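Local atomic coordinates of sphingomyelinase C (Streptomyces griseocarneus, PDB entry 7CNE), a protein that belongs to the endonuclease/exonuclease/phosphatase family and has the two-sheet architecture of the DNase I-like clan. Residues T14-M20 with V50-D56; T149-S153 with G193-V197; W261-Q267 with Y291-A297. All coordinates share one frame; numbering follows the deposited sequence. Where two conformers were deposited one is given.

Interaction 1 of 3, residues T14-M20 with V50-D56; sequences TYNTFLM and VLQEAFD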
loop_
_atom_site.group_PDB
_atom_site.type_symbol
_atom_site.label_atom_id
_atom_site.label_comp_id
_atom_site.label_asym_id
_atom_site.label_seq_id
_atom_site.Cartn_x
_atom_site.Cartn_y
_atom_site.Cartn_z
ATOM N N THR A 14 -6.282 -2.261 -0.164
ATOM C CA THR A 14 -5.019 -1.580 0.070
ATOM C C THR A 14 -5.229 -0.609 1.222
ATOM O O THR A 14 -6.244 0.091 1.268
ATOM C CB THR A 14 -4.479 -0.874 -1.198
ATOM O OG1 THR A 14 -3.244 -0.227 -0.893
ATOM C CG2 THR A 14 -5.456 0.150 -1.783
ATOM N N TYR A 15 -4.283 -0.590 2.166
ATOM C CA TYR A 15 -4.444 0.193 3.390
ATOM C C TYR A 15 -3.094 0.643 3.922
ATOM O O TYR A 15 -2.227 -0.185 4.226
ATOM C CB TYR A 15 -5.175 -0.618 4.461
ATOM C CG TYR A 15 -5.546 0.184 5.691
ATOM C CD1 TYR A 15 -6.193 1.416 5.581
ATOM C CD2 TYR A 15 -5.250 -0.293 6.967
ATOM C CE1 TYR A 15 -6.559 2.143 6.724
ATOM C CE2 TYR A 15 -5.601 0.416 8.098
ATOM C CZ TYR A 15 -6.250 1.630 7.981
ATOM O OH TYR A 15 -6.592 2.313 9.135
ATOM N N ASN A 16 -2.926 1.954 4.061
ATOM C CA ASN A 16 -1.736 2.523 4.685
ATOM C C ASN A 16 -1.977 2.557 6.192
ATOM O O ASN A 16 -2.830 3.308 6.666
ATOM C CB ASN A 16 -1.462 3.917 4.125
ATOM C CG ASN A 16 -0.188 4.546 4.688
ATOM O OD1 ASN A 16 0.110 4.416 5.876
ATOM N ND2 ASN A 16 0.560 5.251 3.831
ATOM N N THR A 17 -1.203 1.765 6.941
ATOM C CA THR A 17 -1.458 1.517 8.358
ATOM C C THR A 17 -0.852 2.549 9.301
ATOM O O THR A 17 -1.196 2.537 10.484
ATOM C CB THR A 17 -0.919 0.149 8.777
ATOM O OG1 THR A 17 0.512 0.152 8.659
ATOM C CG2 THR A 17 -1.520 -0.965 7.918
ATOM N N PHE A 18 0.063 3.399 8.834
ATOM C CA PHE A 18 0.714 4.396 9.690
ATOM C C PHE A 18 1.266 3.763 10.975
ATOM O O PHE A 18 1.010 4.221 12.094
ATOM C CB PHE A 18 -0.248 5.545 10.008
ATOM C CG PHE A 18 0.398 6.703 10.718
ATOM C CD1 PHE A 18 1.539 7.297 10.202
ATOM C CD2 PHE A 18 -0.136 7.195 11.901
ATOM C CE1 PHE A 18 2.138 8.367 10.850
ATOM C CE2 PHE A 18 0.456 8.273 12.554
ATOM C CZ PHE A 18 1.595 8.853 12.031
ATOM N N LEU A 19 2.021 2.678 10.811
ATOM C CA LEU A 19 2.638 2.007 11.956
ATOM C C LEU A 19 4.132 2.316 11.979
ATOM O O LEU A 19 4.987 1.476 11.678
ATOM C CB LEU A 19 2.378 0.506 11.903
ATOM C CG LEU A 19 0.923 0.085 12.106
ATOM C CD1 LEU A 19 0.804 -1.417 11.853
ATOM C CD2 LEU A 19 0.432 0.466 13.505
ATOM N N MET A 20 4.432 3.562 12.348
ATOM C CA MET A 20 5.818 3.982 12.462
ATOM C C MET A 20 6.499 3.223 13.595
ATOM O O MET A 20 5.853 2.729 14.529
ATOM C CB MET A 20 5.905 5.489 12.701
ATOM C CG MET A 20 5.210 6.314 11.617
ATOM S SD MET A 20 6.013 7.884 11.201
ATOM C CE MET A 20 7.267 7.318 10.055
ATOM N N VAL A 50 -3.017 -5.576 0.854
ATOM C CA VAL A 50 -1.720 -4.923 0.685
ATOM C C VAL A 50 -1.641 -3.786 1.697
ATOM O O VAL A 50 -2.470 -2.862 1.672
ATOM C CB VAL A 50 -1.510 -4.401 -0.748
ATOM C CG1 VAL A 50 -0.110 -3.810 -0.895
ATOM C CG2 VAL A 50 -1.700 -5.523 -1.770
ATOM N N LEU A 51 -0.645 -3.846 2.577
ATOM C CA LEU A 51 -0.445 -2.851 3.614
ATOM C C LEU A 51 0.772 -1.993 3.305
ATOM O O LEU A 51 1.769 -2.480 2.767
ATOM C CB LEU A 51 -0.251 -3.513 4.980
ATOM C CG LEU A 51 -1.390 -4.434 5.426
ATOM C CD1 LEU A 51 -1.031 -5.042 6.784
ATOM C CD2 LEU A 51 -2.686 -3.634 5.508
ATOM N N GLN A 52 0.696 -0.717 3.688
ATOM C CA GLN A 52 1.849 0.169 3.667
ATOM C C GLN A 52 2.127 0.673 5.078
ATOM O O GLN A 52 1.279 0.574 5.968
ATOM C CB GLN A 52 1.637 1.367 2.733
ATOM C CG GLN A 52 1.302 0.997 1.297
ATOM C CD GLN A 52 -0.178 0.699 1.117
ATOM O OE1 GLN A 52 -1.033 1.372 1.706
ATOM N NE2 GLN A 52 -0.487 -0.307 0.304
ATOM N N GLU A 53 3.337 1.210 5.249
ATOM C CA GLU A 53 3.825 1.823 6.491
ATOM C C GLU A 53 3.762 0.867 7.683
ATOM O O GLU A 53 3.610 1.288 8.833
ATOM C CB GLU A 53 3.094 3.142 6.778
ATOM C CG GLU A 53 3.338 4.159 5.659
ATOM C CD GLU A 53 3.000 5.595 6.038
ATOM O OE1 GLU A 53 2.857 5.895 7.243
ATOM O OE2 GLU A 53 2.872 6.430 5.116
ATOM N N ALA A 54 3.909 -0.430 7.422
ATOM C CA ALA A 54 4.030 -1.424 8.488
ATOM C C ALA A 54 5.487 -1.480 8.961
ATOM O O ALA A 54 6.186 -2.483 8.824
ATOM C CB ALA A 54 3.537 -2.780 7.997
ATOM N N PHE A 55 5.944 -0.348 9.507
ATOM C CA PHE A 55 7.361 -0.123 9.774
ATOM C C PHE A 55 7.801 -0.698 11.115
ATOM O O PHE A 55 8.934 -1.182 11.245
ATOM C CB PHE A 55 7.667 1.378 9.775
ATOM C CG PHE A 55 7.516 2.055 8.438
ATOM C CD1 PHE A 55 8.134 1.547 7.307
ATOM C CD2 PHE A 55 6.775 3.232 8.329
ATOM C CE1 PHE A 55 8.012 2.196 6.084
ATOM C CE2 PHE A 55 6.644 3.891 7.106
ATOM C CZ PHE A 55 7.258 3.377 5.986
ATOM N N ASP A 56 6.952 -0.600 12.135
ATOM C CA ASP A 56 7.303 -1.139 13.438
ATOM C C ASP A 56 7.304 -2.661 13.371
ATOM O O ASP A 56 6.267 -3.276 13.090
ATOM C CB ASP A 56 6.336 -0.647 14.505
ATOM C CG ASP A 56 6.730 -1.125 15.878
ATOM O OD1 ASP A 56 7.733 -0.604 16.407
ATOM O OD2 ASP A 56 6.065 -2.037 16.403
#
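Thr14 lies beside Val50 where strands 12-19 and 48-54 run as parallel neighbours, the axes of the two short segments 19° apart. Val50 O takes a CA-H...O contact from Thr14 and a hydrogen bond from Tyr15 N at 2.9 Å. Tyr15 O accepts from Gln52 N. The Tyr15 ring leads off toward Phe42 and Pro292, while its CB stays against Leu51 CD2 at 4.0 Å. Asn16, with CG anti to the backbone N (chi1 -177°), emerges on the same face as Gln52. Its ND2 donates an almost straight bond to Glu53 OE2 at 2.9 Å; the acceptor lies in the amide plane, the donor well above the carboxylate plane. OD1 accepts from Phe18 N, closing an Asx turn, so both ends of the amide are held. Helix 30-39 connects the two strands, making a beta-alpha-beta unit, and Asn16 and Glu53 stand near the C-terminal ends of the parallel pair, where ND2 also reaches Asp194. At Thr17 a torsion of 65° sets OG1 between the backbone N and the carbonyl carbon, and OG1, 2.8 Å from Gln52 O, grips this carbonyl together with Thr17 N. The methyl CG2 meets Leu51 CD2 at 3.8 Å. The register then slips by one residue, and Phe18 faces Glu53: CD1 brings the ring edge to OE1, 3.5 Å away and in the ring plane. Leu19 N donates to Glu53 O at 2.9 Å, and Leu19 O receives Asp56 N at 2.9 Å, with a weak second bond from Phe55 N. Met20 places its CA at the edge of the Phe55 ring and its O against Asp56 CB. Asp56 is the N-cap of helix 57-66; its OD2 accepts from Ala59 N and its OD1 is hydrogen-bonded to Thr22 OG1.

Interaction 2 of 3, residues T149-S153 with G193-V197; sequences THAQS and GDLNV. With SIN (succinic acid), chain C.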
loop_
_atom_site.group_PDB
_atom_site.type_symbol
_atom_site.label_atom_id
_atom_site.label_comp_id
_atom_site.label_asym_id
_atom_site.label_seq_id
_atom_site.Cartn_x
_atom_site.Cartn_y
_atom_site.Cartn_z
ATOM N N THR A 149 2.794 -1.847 -3.245
ATOM C CA THR A 149 3.847 -0.850 -3.108
ATOM C C THR A 149 3.351 0.358 -2.326
ATOM O O THR A 149 2.174 0.474 -1.961
ATOM C CB THR A 149 4.390 -0.417 -4.482
ATOM O OG1 THR A 149 5.632 0.280 -4.311
ATOM C CG2 THR A 149 3.402 0.501 -5.199
ATOM N N HIS A 150 4.306 1.236 -2.048
ATOM C CA HIS A 150 4.089 2.547 -1.453
ATOM C C HIS A 150 5.048 3.469 -2.199
ATOM O O HIS A 150 6.258 3.386 -1.995
ATOM C CB HIS A 150 4.385 2.515 0.050
ATOM C CG HIS A 150 4.097 3.801 0.758
ATOM N ND1 HIS A 150 4.475 4.026 2.066
ATOM C CD2 HIS A 150 3.456 4.924 0.351
ATOM C CE1 HIS A 150 4.093 5.238 2.430
ATOM N NE2 HIS A 150 3.466 5.801 1.411
ATOM N N ALA A 151 4.525 4.303 -3.088
ATOM C CA ALA A 151 5.362 5.096 -3.979
ATOM C C ALA A 151 5.870 6.367 -3.287
ATOM O O ALA A 151 5.474 6.710 -2.169
ATOM C CB ALA A 151 4.595 5.447 -5.261
ATOM N N GLN A 152 6.779 7.059 -3.976
ATOM C CA GLN A 152 7.480 8.216 -3.420
ATOM C C GLN A 152 6.525 9.251 -2.822
ATOM O O GLN A 152 5.578 9.694 -3.474
ATOM C CB GLN A 152 8.324 8.863 -4.522
ATOM C CG GLN A 152 8.912 10.235 -4.160
ATOM C CD GLN A 152 10.039 10.115 -3.170
ATOM O OE1 GLN A 152 10.942 9.312 -3.364
ATOM N NE2 GLN A 152 9.992 10.904 -2.091
ATOM N N SER A 153 6.797 9.661 -1.587
ATOM C CA SER A 153 5.980 10.683 -0.949
ATOM C C SER A 153 6.434 12.079 -1.374
ATOM O O SER A 153 7.546 12.280 -1.868
ATOM C CB SER A 153 6.042 10.557 0.577
ATOM O OG SER A 153 7.356 10.827 1.049
ATOM N N GLY A 193 -1.624 -0.168 -3.992
ATOM C CA GLY A 193 -0.797 0.520 -3.026
ATOM C C GLY A 193 -1.224 1.949 -2.787
ATOM O O GLY A 193 -2.177 2.464 -3.385
ATOM N N ASP A 194 -0.507 2.561 -1.848
ATOM C CA ASP A 194 -0.485 4.005 -1.672
ATOM C C ASP A 194 0.439 4.549 -2.754
ATOM O O ASP A 194 1.664 4.531 -2.604
ATOM C CB ASP A 194 0.015 4.356 -0.272
ATOM C CG ASP A 194 0.050 5.842 -0.013
ATOM O OD1 ASP A 194 -0.151 6.630 -0.959
ATOM O OD2 ASP A 194 0.260 6.217 1.160
ATOM N N LEU A 195 -0.135 5.010 -3.863
ATOM C CA LEU A 195 0.685 5.465 -4.977
ATOM C C LEU A 195 1.028 6.944 -4.896
ATOM O O LEU A 195 1.771 7.432 -5.753
ATOM C CB LEU A 195 0.007 5.146 -6.313
ATOM C CG LEU A 195 -0.502 3.706 -6.425
ATOM C CD1 LEU A 195 -1.091 3.445 -7.797
ATOM C CD2 LEU A 195 0.630 2.719 -6.129
ATOM N N ASN A 196 0.524 7.657 -3.885
ATOM C CA ASN A 196 0.907 9.042 -3.610
ATOM C C ASN A 196 0.655 9.952 -4.808
ATOM O O ASN A 196 1.381 10.922 -5.023
ATOM C CB ASN A 196 2.368 9.131 -3.149
ATOM C CG ASN A 196 2.483 9.197 -1.642
ATOM O OD1 ASN A 196 1.795 9.986 -1.014
ATOM N ND2 ASN A 196 3.335 8.355 -1.051
ATOM N N VAL A 197 -0.373 9.622 -5.587
ATOM C CA VAL A 197 -0.839 10.419 -6.716
ATOM C C VAL A 197 -2.304 10.765 -6.471
ATOM O O VAL A 197 -3.148 9.865 -6.351
ATOM C CB VAL A 197 -0.685 9.663 -8.046
ATOM C CG1 VAL A 197 -1.309 10.458 -9.189
ATOM C CG2 VAL A 197 0.784 9.355 -8.330
HETATM C C1 SIN C . 1.597 9.235 1.901
HETATM O O1 SIN C . 2.640 8.538 1.820
HETATM O O2 SIN C . 0.493 8.719 1.604
HETATM C C2 SIN C . 1.674 10.692 2.316
HETATM C C3 SIN C . 0.633 11.019 3.380
HETATM C C4 SIN C . 0.852 10.213 4.643
HETATM O O3 SIN C . 1.579 10.664 5.553
HETATM O O4 SIN C . 0.307 9.094 4.804
#
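His150 and Asp194 illustrate how two matching rotamers build one polar wall of the ligand site: both are trans about the first side-chain bond (chi1 -176° in His150), which sends imidazole and carboxylate out next to each other in one direction, their planes 23° apart. His150 NE2 lies 3.2 Å from Asp194 OD2 at too poor an angle for a hydrogen bond and donates to O1 of the succinic acid at 2.9 Å. Asp194 OD2, which accepts from Asn16, lies 2.6 Å from O2 of the same ligand carboxylate. Gly193 to Asn196 form the Gly-Asp-Leu-Asn sequence characteristic of DNase I-like proteins, laid beside the end of strand 142-150 and steadied by Ala151 N bonding Asp194 O. Asn196, in the left-handed backbone region, points its CB at the other segment, and an off-staggered chi1 of -98° brings ND2 to two acceptors, Ala151 O at 2.9 Å, from above the carbonyl plane, and the ligand O1 at 3.0 Å. Arg237 and His290 also hydrogen-bond the succinic acid. Behind this polar group, Thr149 turns CG2 against Leu195 CD2 at 3.7 Å and leaves OG1 to Gly131.

Interaction 3 of 3, residues W261-Q267 with Y291-A297; sequences WRNTVVQ and YPVIAGA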
loop_
_atom_site.group_PDB
_atom_site.type_symbol
_atom_site.label_atom_id
_atom_site.label_comp_id
_atom_site.label_asym_id
_atom_site.label_seq_id
_atom_site.Cartn_x
_atom_site.Cartn_y
_atom_site.Cartn_z
ATOM N N TRP A 261 -14.723 -3.073 -12.842
ATOM C CA TRP A 261 -13.781 -3.024 -11.736
ATOM C C TRP A 261 -13.916 -1.707 -10.987
ATOM O O TRP A 261 -13.898 -0.630 -11.593
ATOM C CB TRP A 261 -12.361 -3.193 -12.265
ATOM C CG TRP A 261 -11.321 -3.271 -11.207
ATOM C CD1 TRP A 261 -10.414 -2.304 -10.869
ATOM C CD2 TRP A 261 -11.055 -4.391 -10.358
ATOM N NE1 TRP A 261 -9.605 -2.756 -9.844
ATOM C CE2 TRP A 261 -9.978 -4.034 -9.518
ATOM C CE3 TRP A 261 -11.634 -5.662 -10.218
ATOM C CZ2 TRP A 261 -9.462 -4.900 -8.563
ATOM C CZ3 TRP A 261 -11.125 -6.520 -9.273
ATOM C CH2 TRP A 261 -10.052 -6.137 -8.449
ATOM N N ARG A 262 -14.027 -1.789 -9.665
ATOM C CA ARG A 262 -14.254 -0.628 -8.819
ATOM C C ARG A 262 -13.146 -0.493 -7.773
ATOM O O ARG A 262 -12.590 -1.490 -7.305
ATOM C CB ARG A 262 -15.636 -0.741 -8.135
ATOM C CG ARG A 262 -15.960 0.354 -7.113
ATOM C CD ARG A 262 -17.438 0.286 -6.694
ATOM N NE ARG A 262 -18.316 0.718 -7.783
ATOM C CZ ARG A 262 -19.611 0.988 -7.652
ATOM N NH1 ARG A 262 -20.215 0.844 -6.475
ATOM N NH2 ARG A 262 -20.306 1.389 -8.707
ATOM N N ASN A 263 -12.811 0.752 -7.428
ATOM C CA ASN A 263 -12.093 1.085 -6.193
ATOM C C ASN A 263 -13.061 1.870 -5.314
ATOM O O ASN A 263 -13.550 2.925 -5.735
ATOM C CB ASN A 263 -10.846 1.951 -6.447
ATOM C CG ASN A 263 -9.670 1.195 -7.081
ATOM O OD1 ASN A 263 -8.568 1.749 -7.177
ATOM N ND2 ASN A 263 -9.893 -0.039 -7.531
ATOM N N THR A 264 -13.330 1.384 -4.106
ATOM C CA THR A 264 -14.203 2.088 -3.169
ATOM C C THR A 264 -13.392 2.588 -1.979
ATOM O O THR A 264 -12.743 1.795 -1.284
ATOM C CB THR A 264 -15.345 1.189 -2.693
ATOM O OG1 THR A 264 -16.074 0.724 -3.832
ATOM C CG2 THR A 264 -16.289 1.968 -1.787
ATOM N N VAL A 265 -13.421 3.898 -1.754
ATOM C CA VAL A 265 -12.798 4.491 -0.574
ATOM C C VAL A 265 -13.790 4.376 0.579
ATOM O O VAL A 265 -14.909 4.893 0.499
ATOM C CB VAL A 265 -12.408 5.953 -0.826
ATOM C CG1 VAL A 265 -11.610 6.508 0.364
ATOM C CG2 VAL A 265 -11.613 6.085 -2.143
ATOM N N VAL A 266 -13.394 3.690 1.643
ATOM C CA VAL A 266 -14.312 3.314 2.717
ATOM C C VAL A 266 -13.954 4.131 3.949
ATOM O O VAL A 266 -12.922 3.888 4.586
ATOM C CB VAL A 266 -14.252 1.810 3.019
ATOM C CG1 VAL A 266 -15.094 1.493 4.235
ATOM C CG2 VAL A 266 -14.710 0.991 1.810
ATOM N N GLN A 267 -14.818 5.084 4.305
ATOM C CA GLN A 267 -14.598 5.951 5.468
ATOM C C GLN A 267 -15.157 5.272 6.721
ATOM O O GLN A 267 -16.251 5.577 7.199
ATOM C CB GLN A 267 -15.233 7.315 5.221
ATOM C CG GLN A 267 -15.018 8.361 6.310
ATOM C CD GLN A 267 -15.720 9.663 5.983
ATOM O OE1 GLN A 267 -16.910 9.675 5.678
ATOM N NE2 GLN A 267 -14.977 10.762 6.003
ATOM N N TYR A 291 -7.837 6.331 4.496
ATOM C CA TYR A 291 -8.944 5.399 4.488
ATOM C C TYR A 291 -8.590 4.169 3.661
ATOM O O TYR A 291 -7.876 4.272 2.659
ATOM C CB TYR A 291 -10.203 6.052 3.909
ATOM C CG TYR A 291 -10.733 7.183 4.766
ATOM C CD1 TYR A 291 -10.914 7.020 6.142
ATOM C CD2 TYR A 291 -11.054 8.416 4.199
ATOM C CE1 TYR A 291 -11.410 8.069 6.930
ATOM C CE2 TYR A 291 -11.541 9.462 4.974
ATOM C CZ TYR A 291 -11.716 9.283 6.333
ATOM O OH TYR A 291 -12.203 10.329 7.088
ATOM N N PRO A 292 -9.074 2.997 4.065
ATOM C CA PRO A 292 -8.895 1.803 3.236
ATOM C C PRO A 292 -9.602 1.951 1.895
ATOM O O PRO A 292 -10.644 2.603 1.775
ATOM C CB PRO A 292 -9.531 0.690 4.079
ATOM C CG PRO A 292 -10.581 1.413 4.901
ATOM C CD PRO A 292 -9.903 2.726 5.254
ATOM N N VAL A 293 -9.007 1.345 0.873
ATOM C CA VAL A 293 -9.604 1.265 -0.452
ATOM C C VAL A 293 -9.835 -0.208 -0.755
ATOM O O VAL A 293 -8.899 -1.015 -0.696
ATOM C CB VAL A 293 -8.715 1.920 -1.520
ATOM C CG1 VAL A 293 -9.222 1.581 -2.924
ATOM C CG2 VAL A 293 -8.667 3.421 -1.296
ATOM N N ILE A 294 -11.075 -0.560 -1.056
ATOM C CA ILE A 294 -11.444 -1.928 -1.375
ATOM C C ILE A 294 -11.795 -1.971 -2.850
ATOM O O ILE A 294 -12.640 -1.198 -3.324
ATOM C CB ILE A 294 -12.601 -2.427 -0.500
ATOM C CG1 ILE A 294 -12.127 -2.546 0.953
ATOM C CG2 ILE A 294 -13.116 -3.776 -1.031
ATOM C CD1 ILE A 294 -13.244 -2.653 1.957
ATOM N N ALA A 295 -11.131 -2.858 -3.575
ATOM C CA ALA A 295 -11.290 -2.991 -5.012
ATOM C C ALA A 295 -11.950 -4.316 -5.346
ATOM O O ALA A 295 -11.594 -5.352 -4.778
ATOM C CB ALA A 295 -9.942 -2.919 -5.716
ATOM N N GLY A 296 -12.868 -4.296 -6.304
ATOM C CA GLY A 296 -13.465 -5.540 -6.747
ATOM C C GLY A 296 -14.456 -5.280 -7.858
ATOM O O GLY A 296 -14.818 -4.136 -8.148
ATOM N N ALA A 297 -14.880 -6.373 -8.489
ATOM C CA ALA A 297 -15.876 -6.273 -9.544
ATOM C C ALA A 297 -17.195 -5.826 -8.938
ATOM O O ALA A 297 -17.660 -6.388 -7.939
ATOM C CB ALA A 297 -16.046 -7.609 -10.269
HETATM O O HOH W 1 -15.042 -1.607 -4.326
#
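Trp261 offers one face of its indole to the opposite backbone: Gly296 CA sits over the six-membered ring, 4.0 Å from its centroid, as a CH-pi contact, and CZ2 meets Ala295 CB at 3.5 Å. NE1 is hydrogen-bonded to Val249 O. At the other end, Gln267 CG lies over one face of the Tyr291 ring, 3.9 Å from the centroid. The extended Gln267 chain runs alongside the tyrosine, and its trans first torsion (chi1 -176°) helps carry NE2 to the Tyr291 OH at 3.0 Å. The amide stands nearly perpendicular to the ring, and NE2 has a further partner in Glu230. The third flat group, the Asn263 amide, sets ND2 against Ala295 CB at 3.4 Å. This nitrogen also donates to Arg262 O, which Gly296 N approaches from the opposite face of the carbonyl plane. One water joins Thr264 OG1 to Ile294 O. Between the rings, Val265 CG2 touches Val293 CG2 at 4.1 Å. Paired hydrogen bonds at Arg262 with Gly296 and at Thr264 with Ile294 mark an antiparallel beta ladder; its face bearing Asn263, Val293 and Ala295 packs on strand 247-251 of the second sheet, as in the four-layered alpha/beta sandwich of DNase I-like proteins.

In the fold
The three contacts follow in series along the chain. Interactions 1 and 3 belong to the same mixed sheet, in which strand 12-19 lies between strands 48-54 and 293-297; their centres are about 17 Å apart and Thr14 N meets Val293 O at 2.9 Å. Interaction 2 lies where strand 142-150 and the loop after strand 188-192 leave the other large sheet, its centre about 12 Å from interaction 1 and about 16 Å from interaction 3. Asn16 ND2 and Asp194 OD2, 2.9 Å apart, join the sheets where Glu53 and His150 also pack. The succinic acid, probably from the crystallisation liquor, may mark a pocket at the strand ends where the sheets meet, while interaction 3 lies farther out.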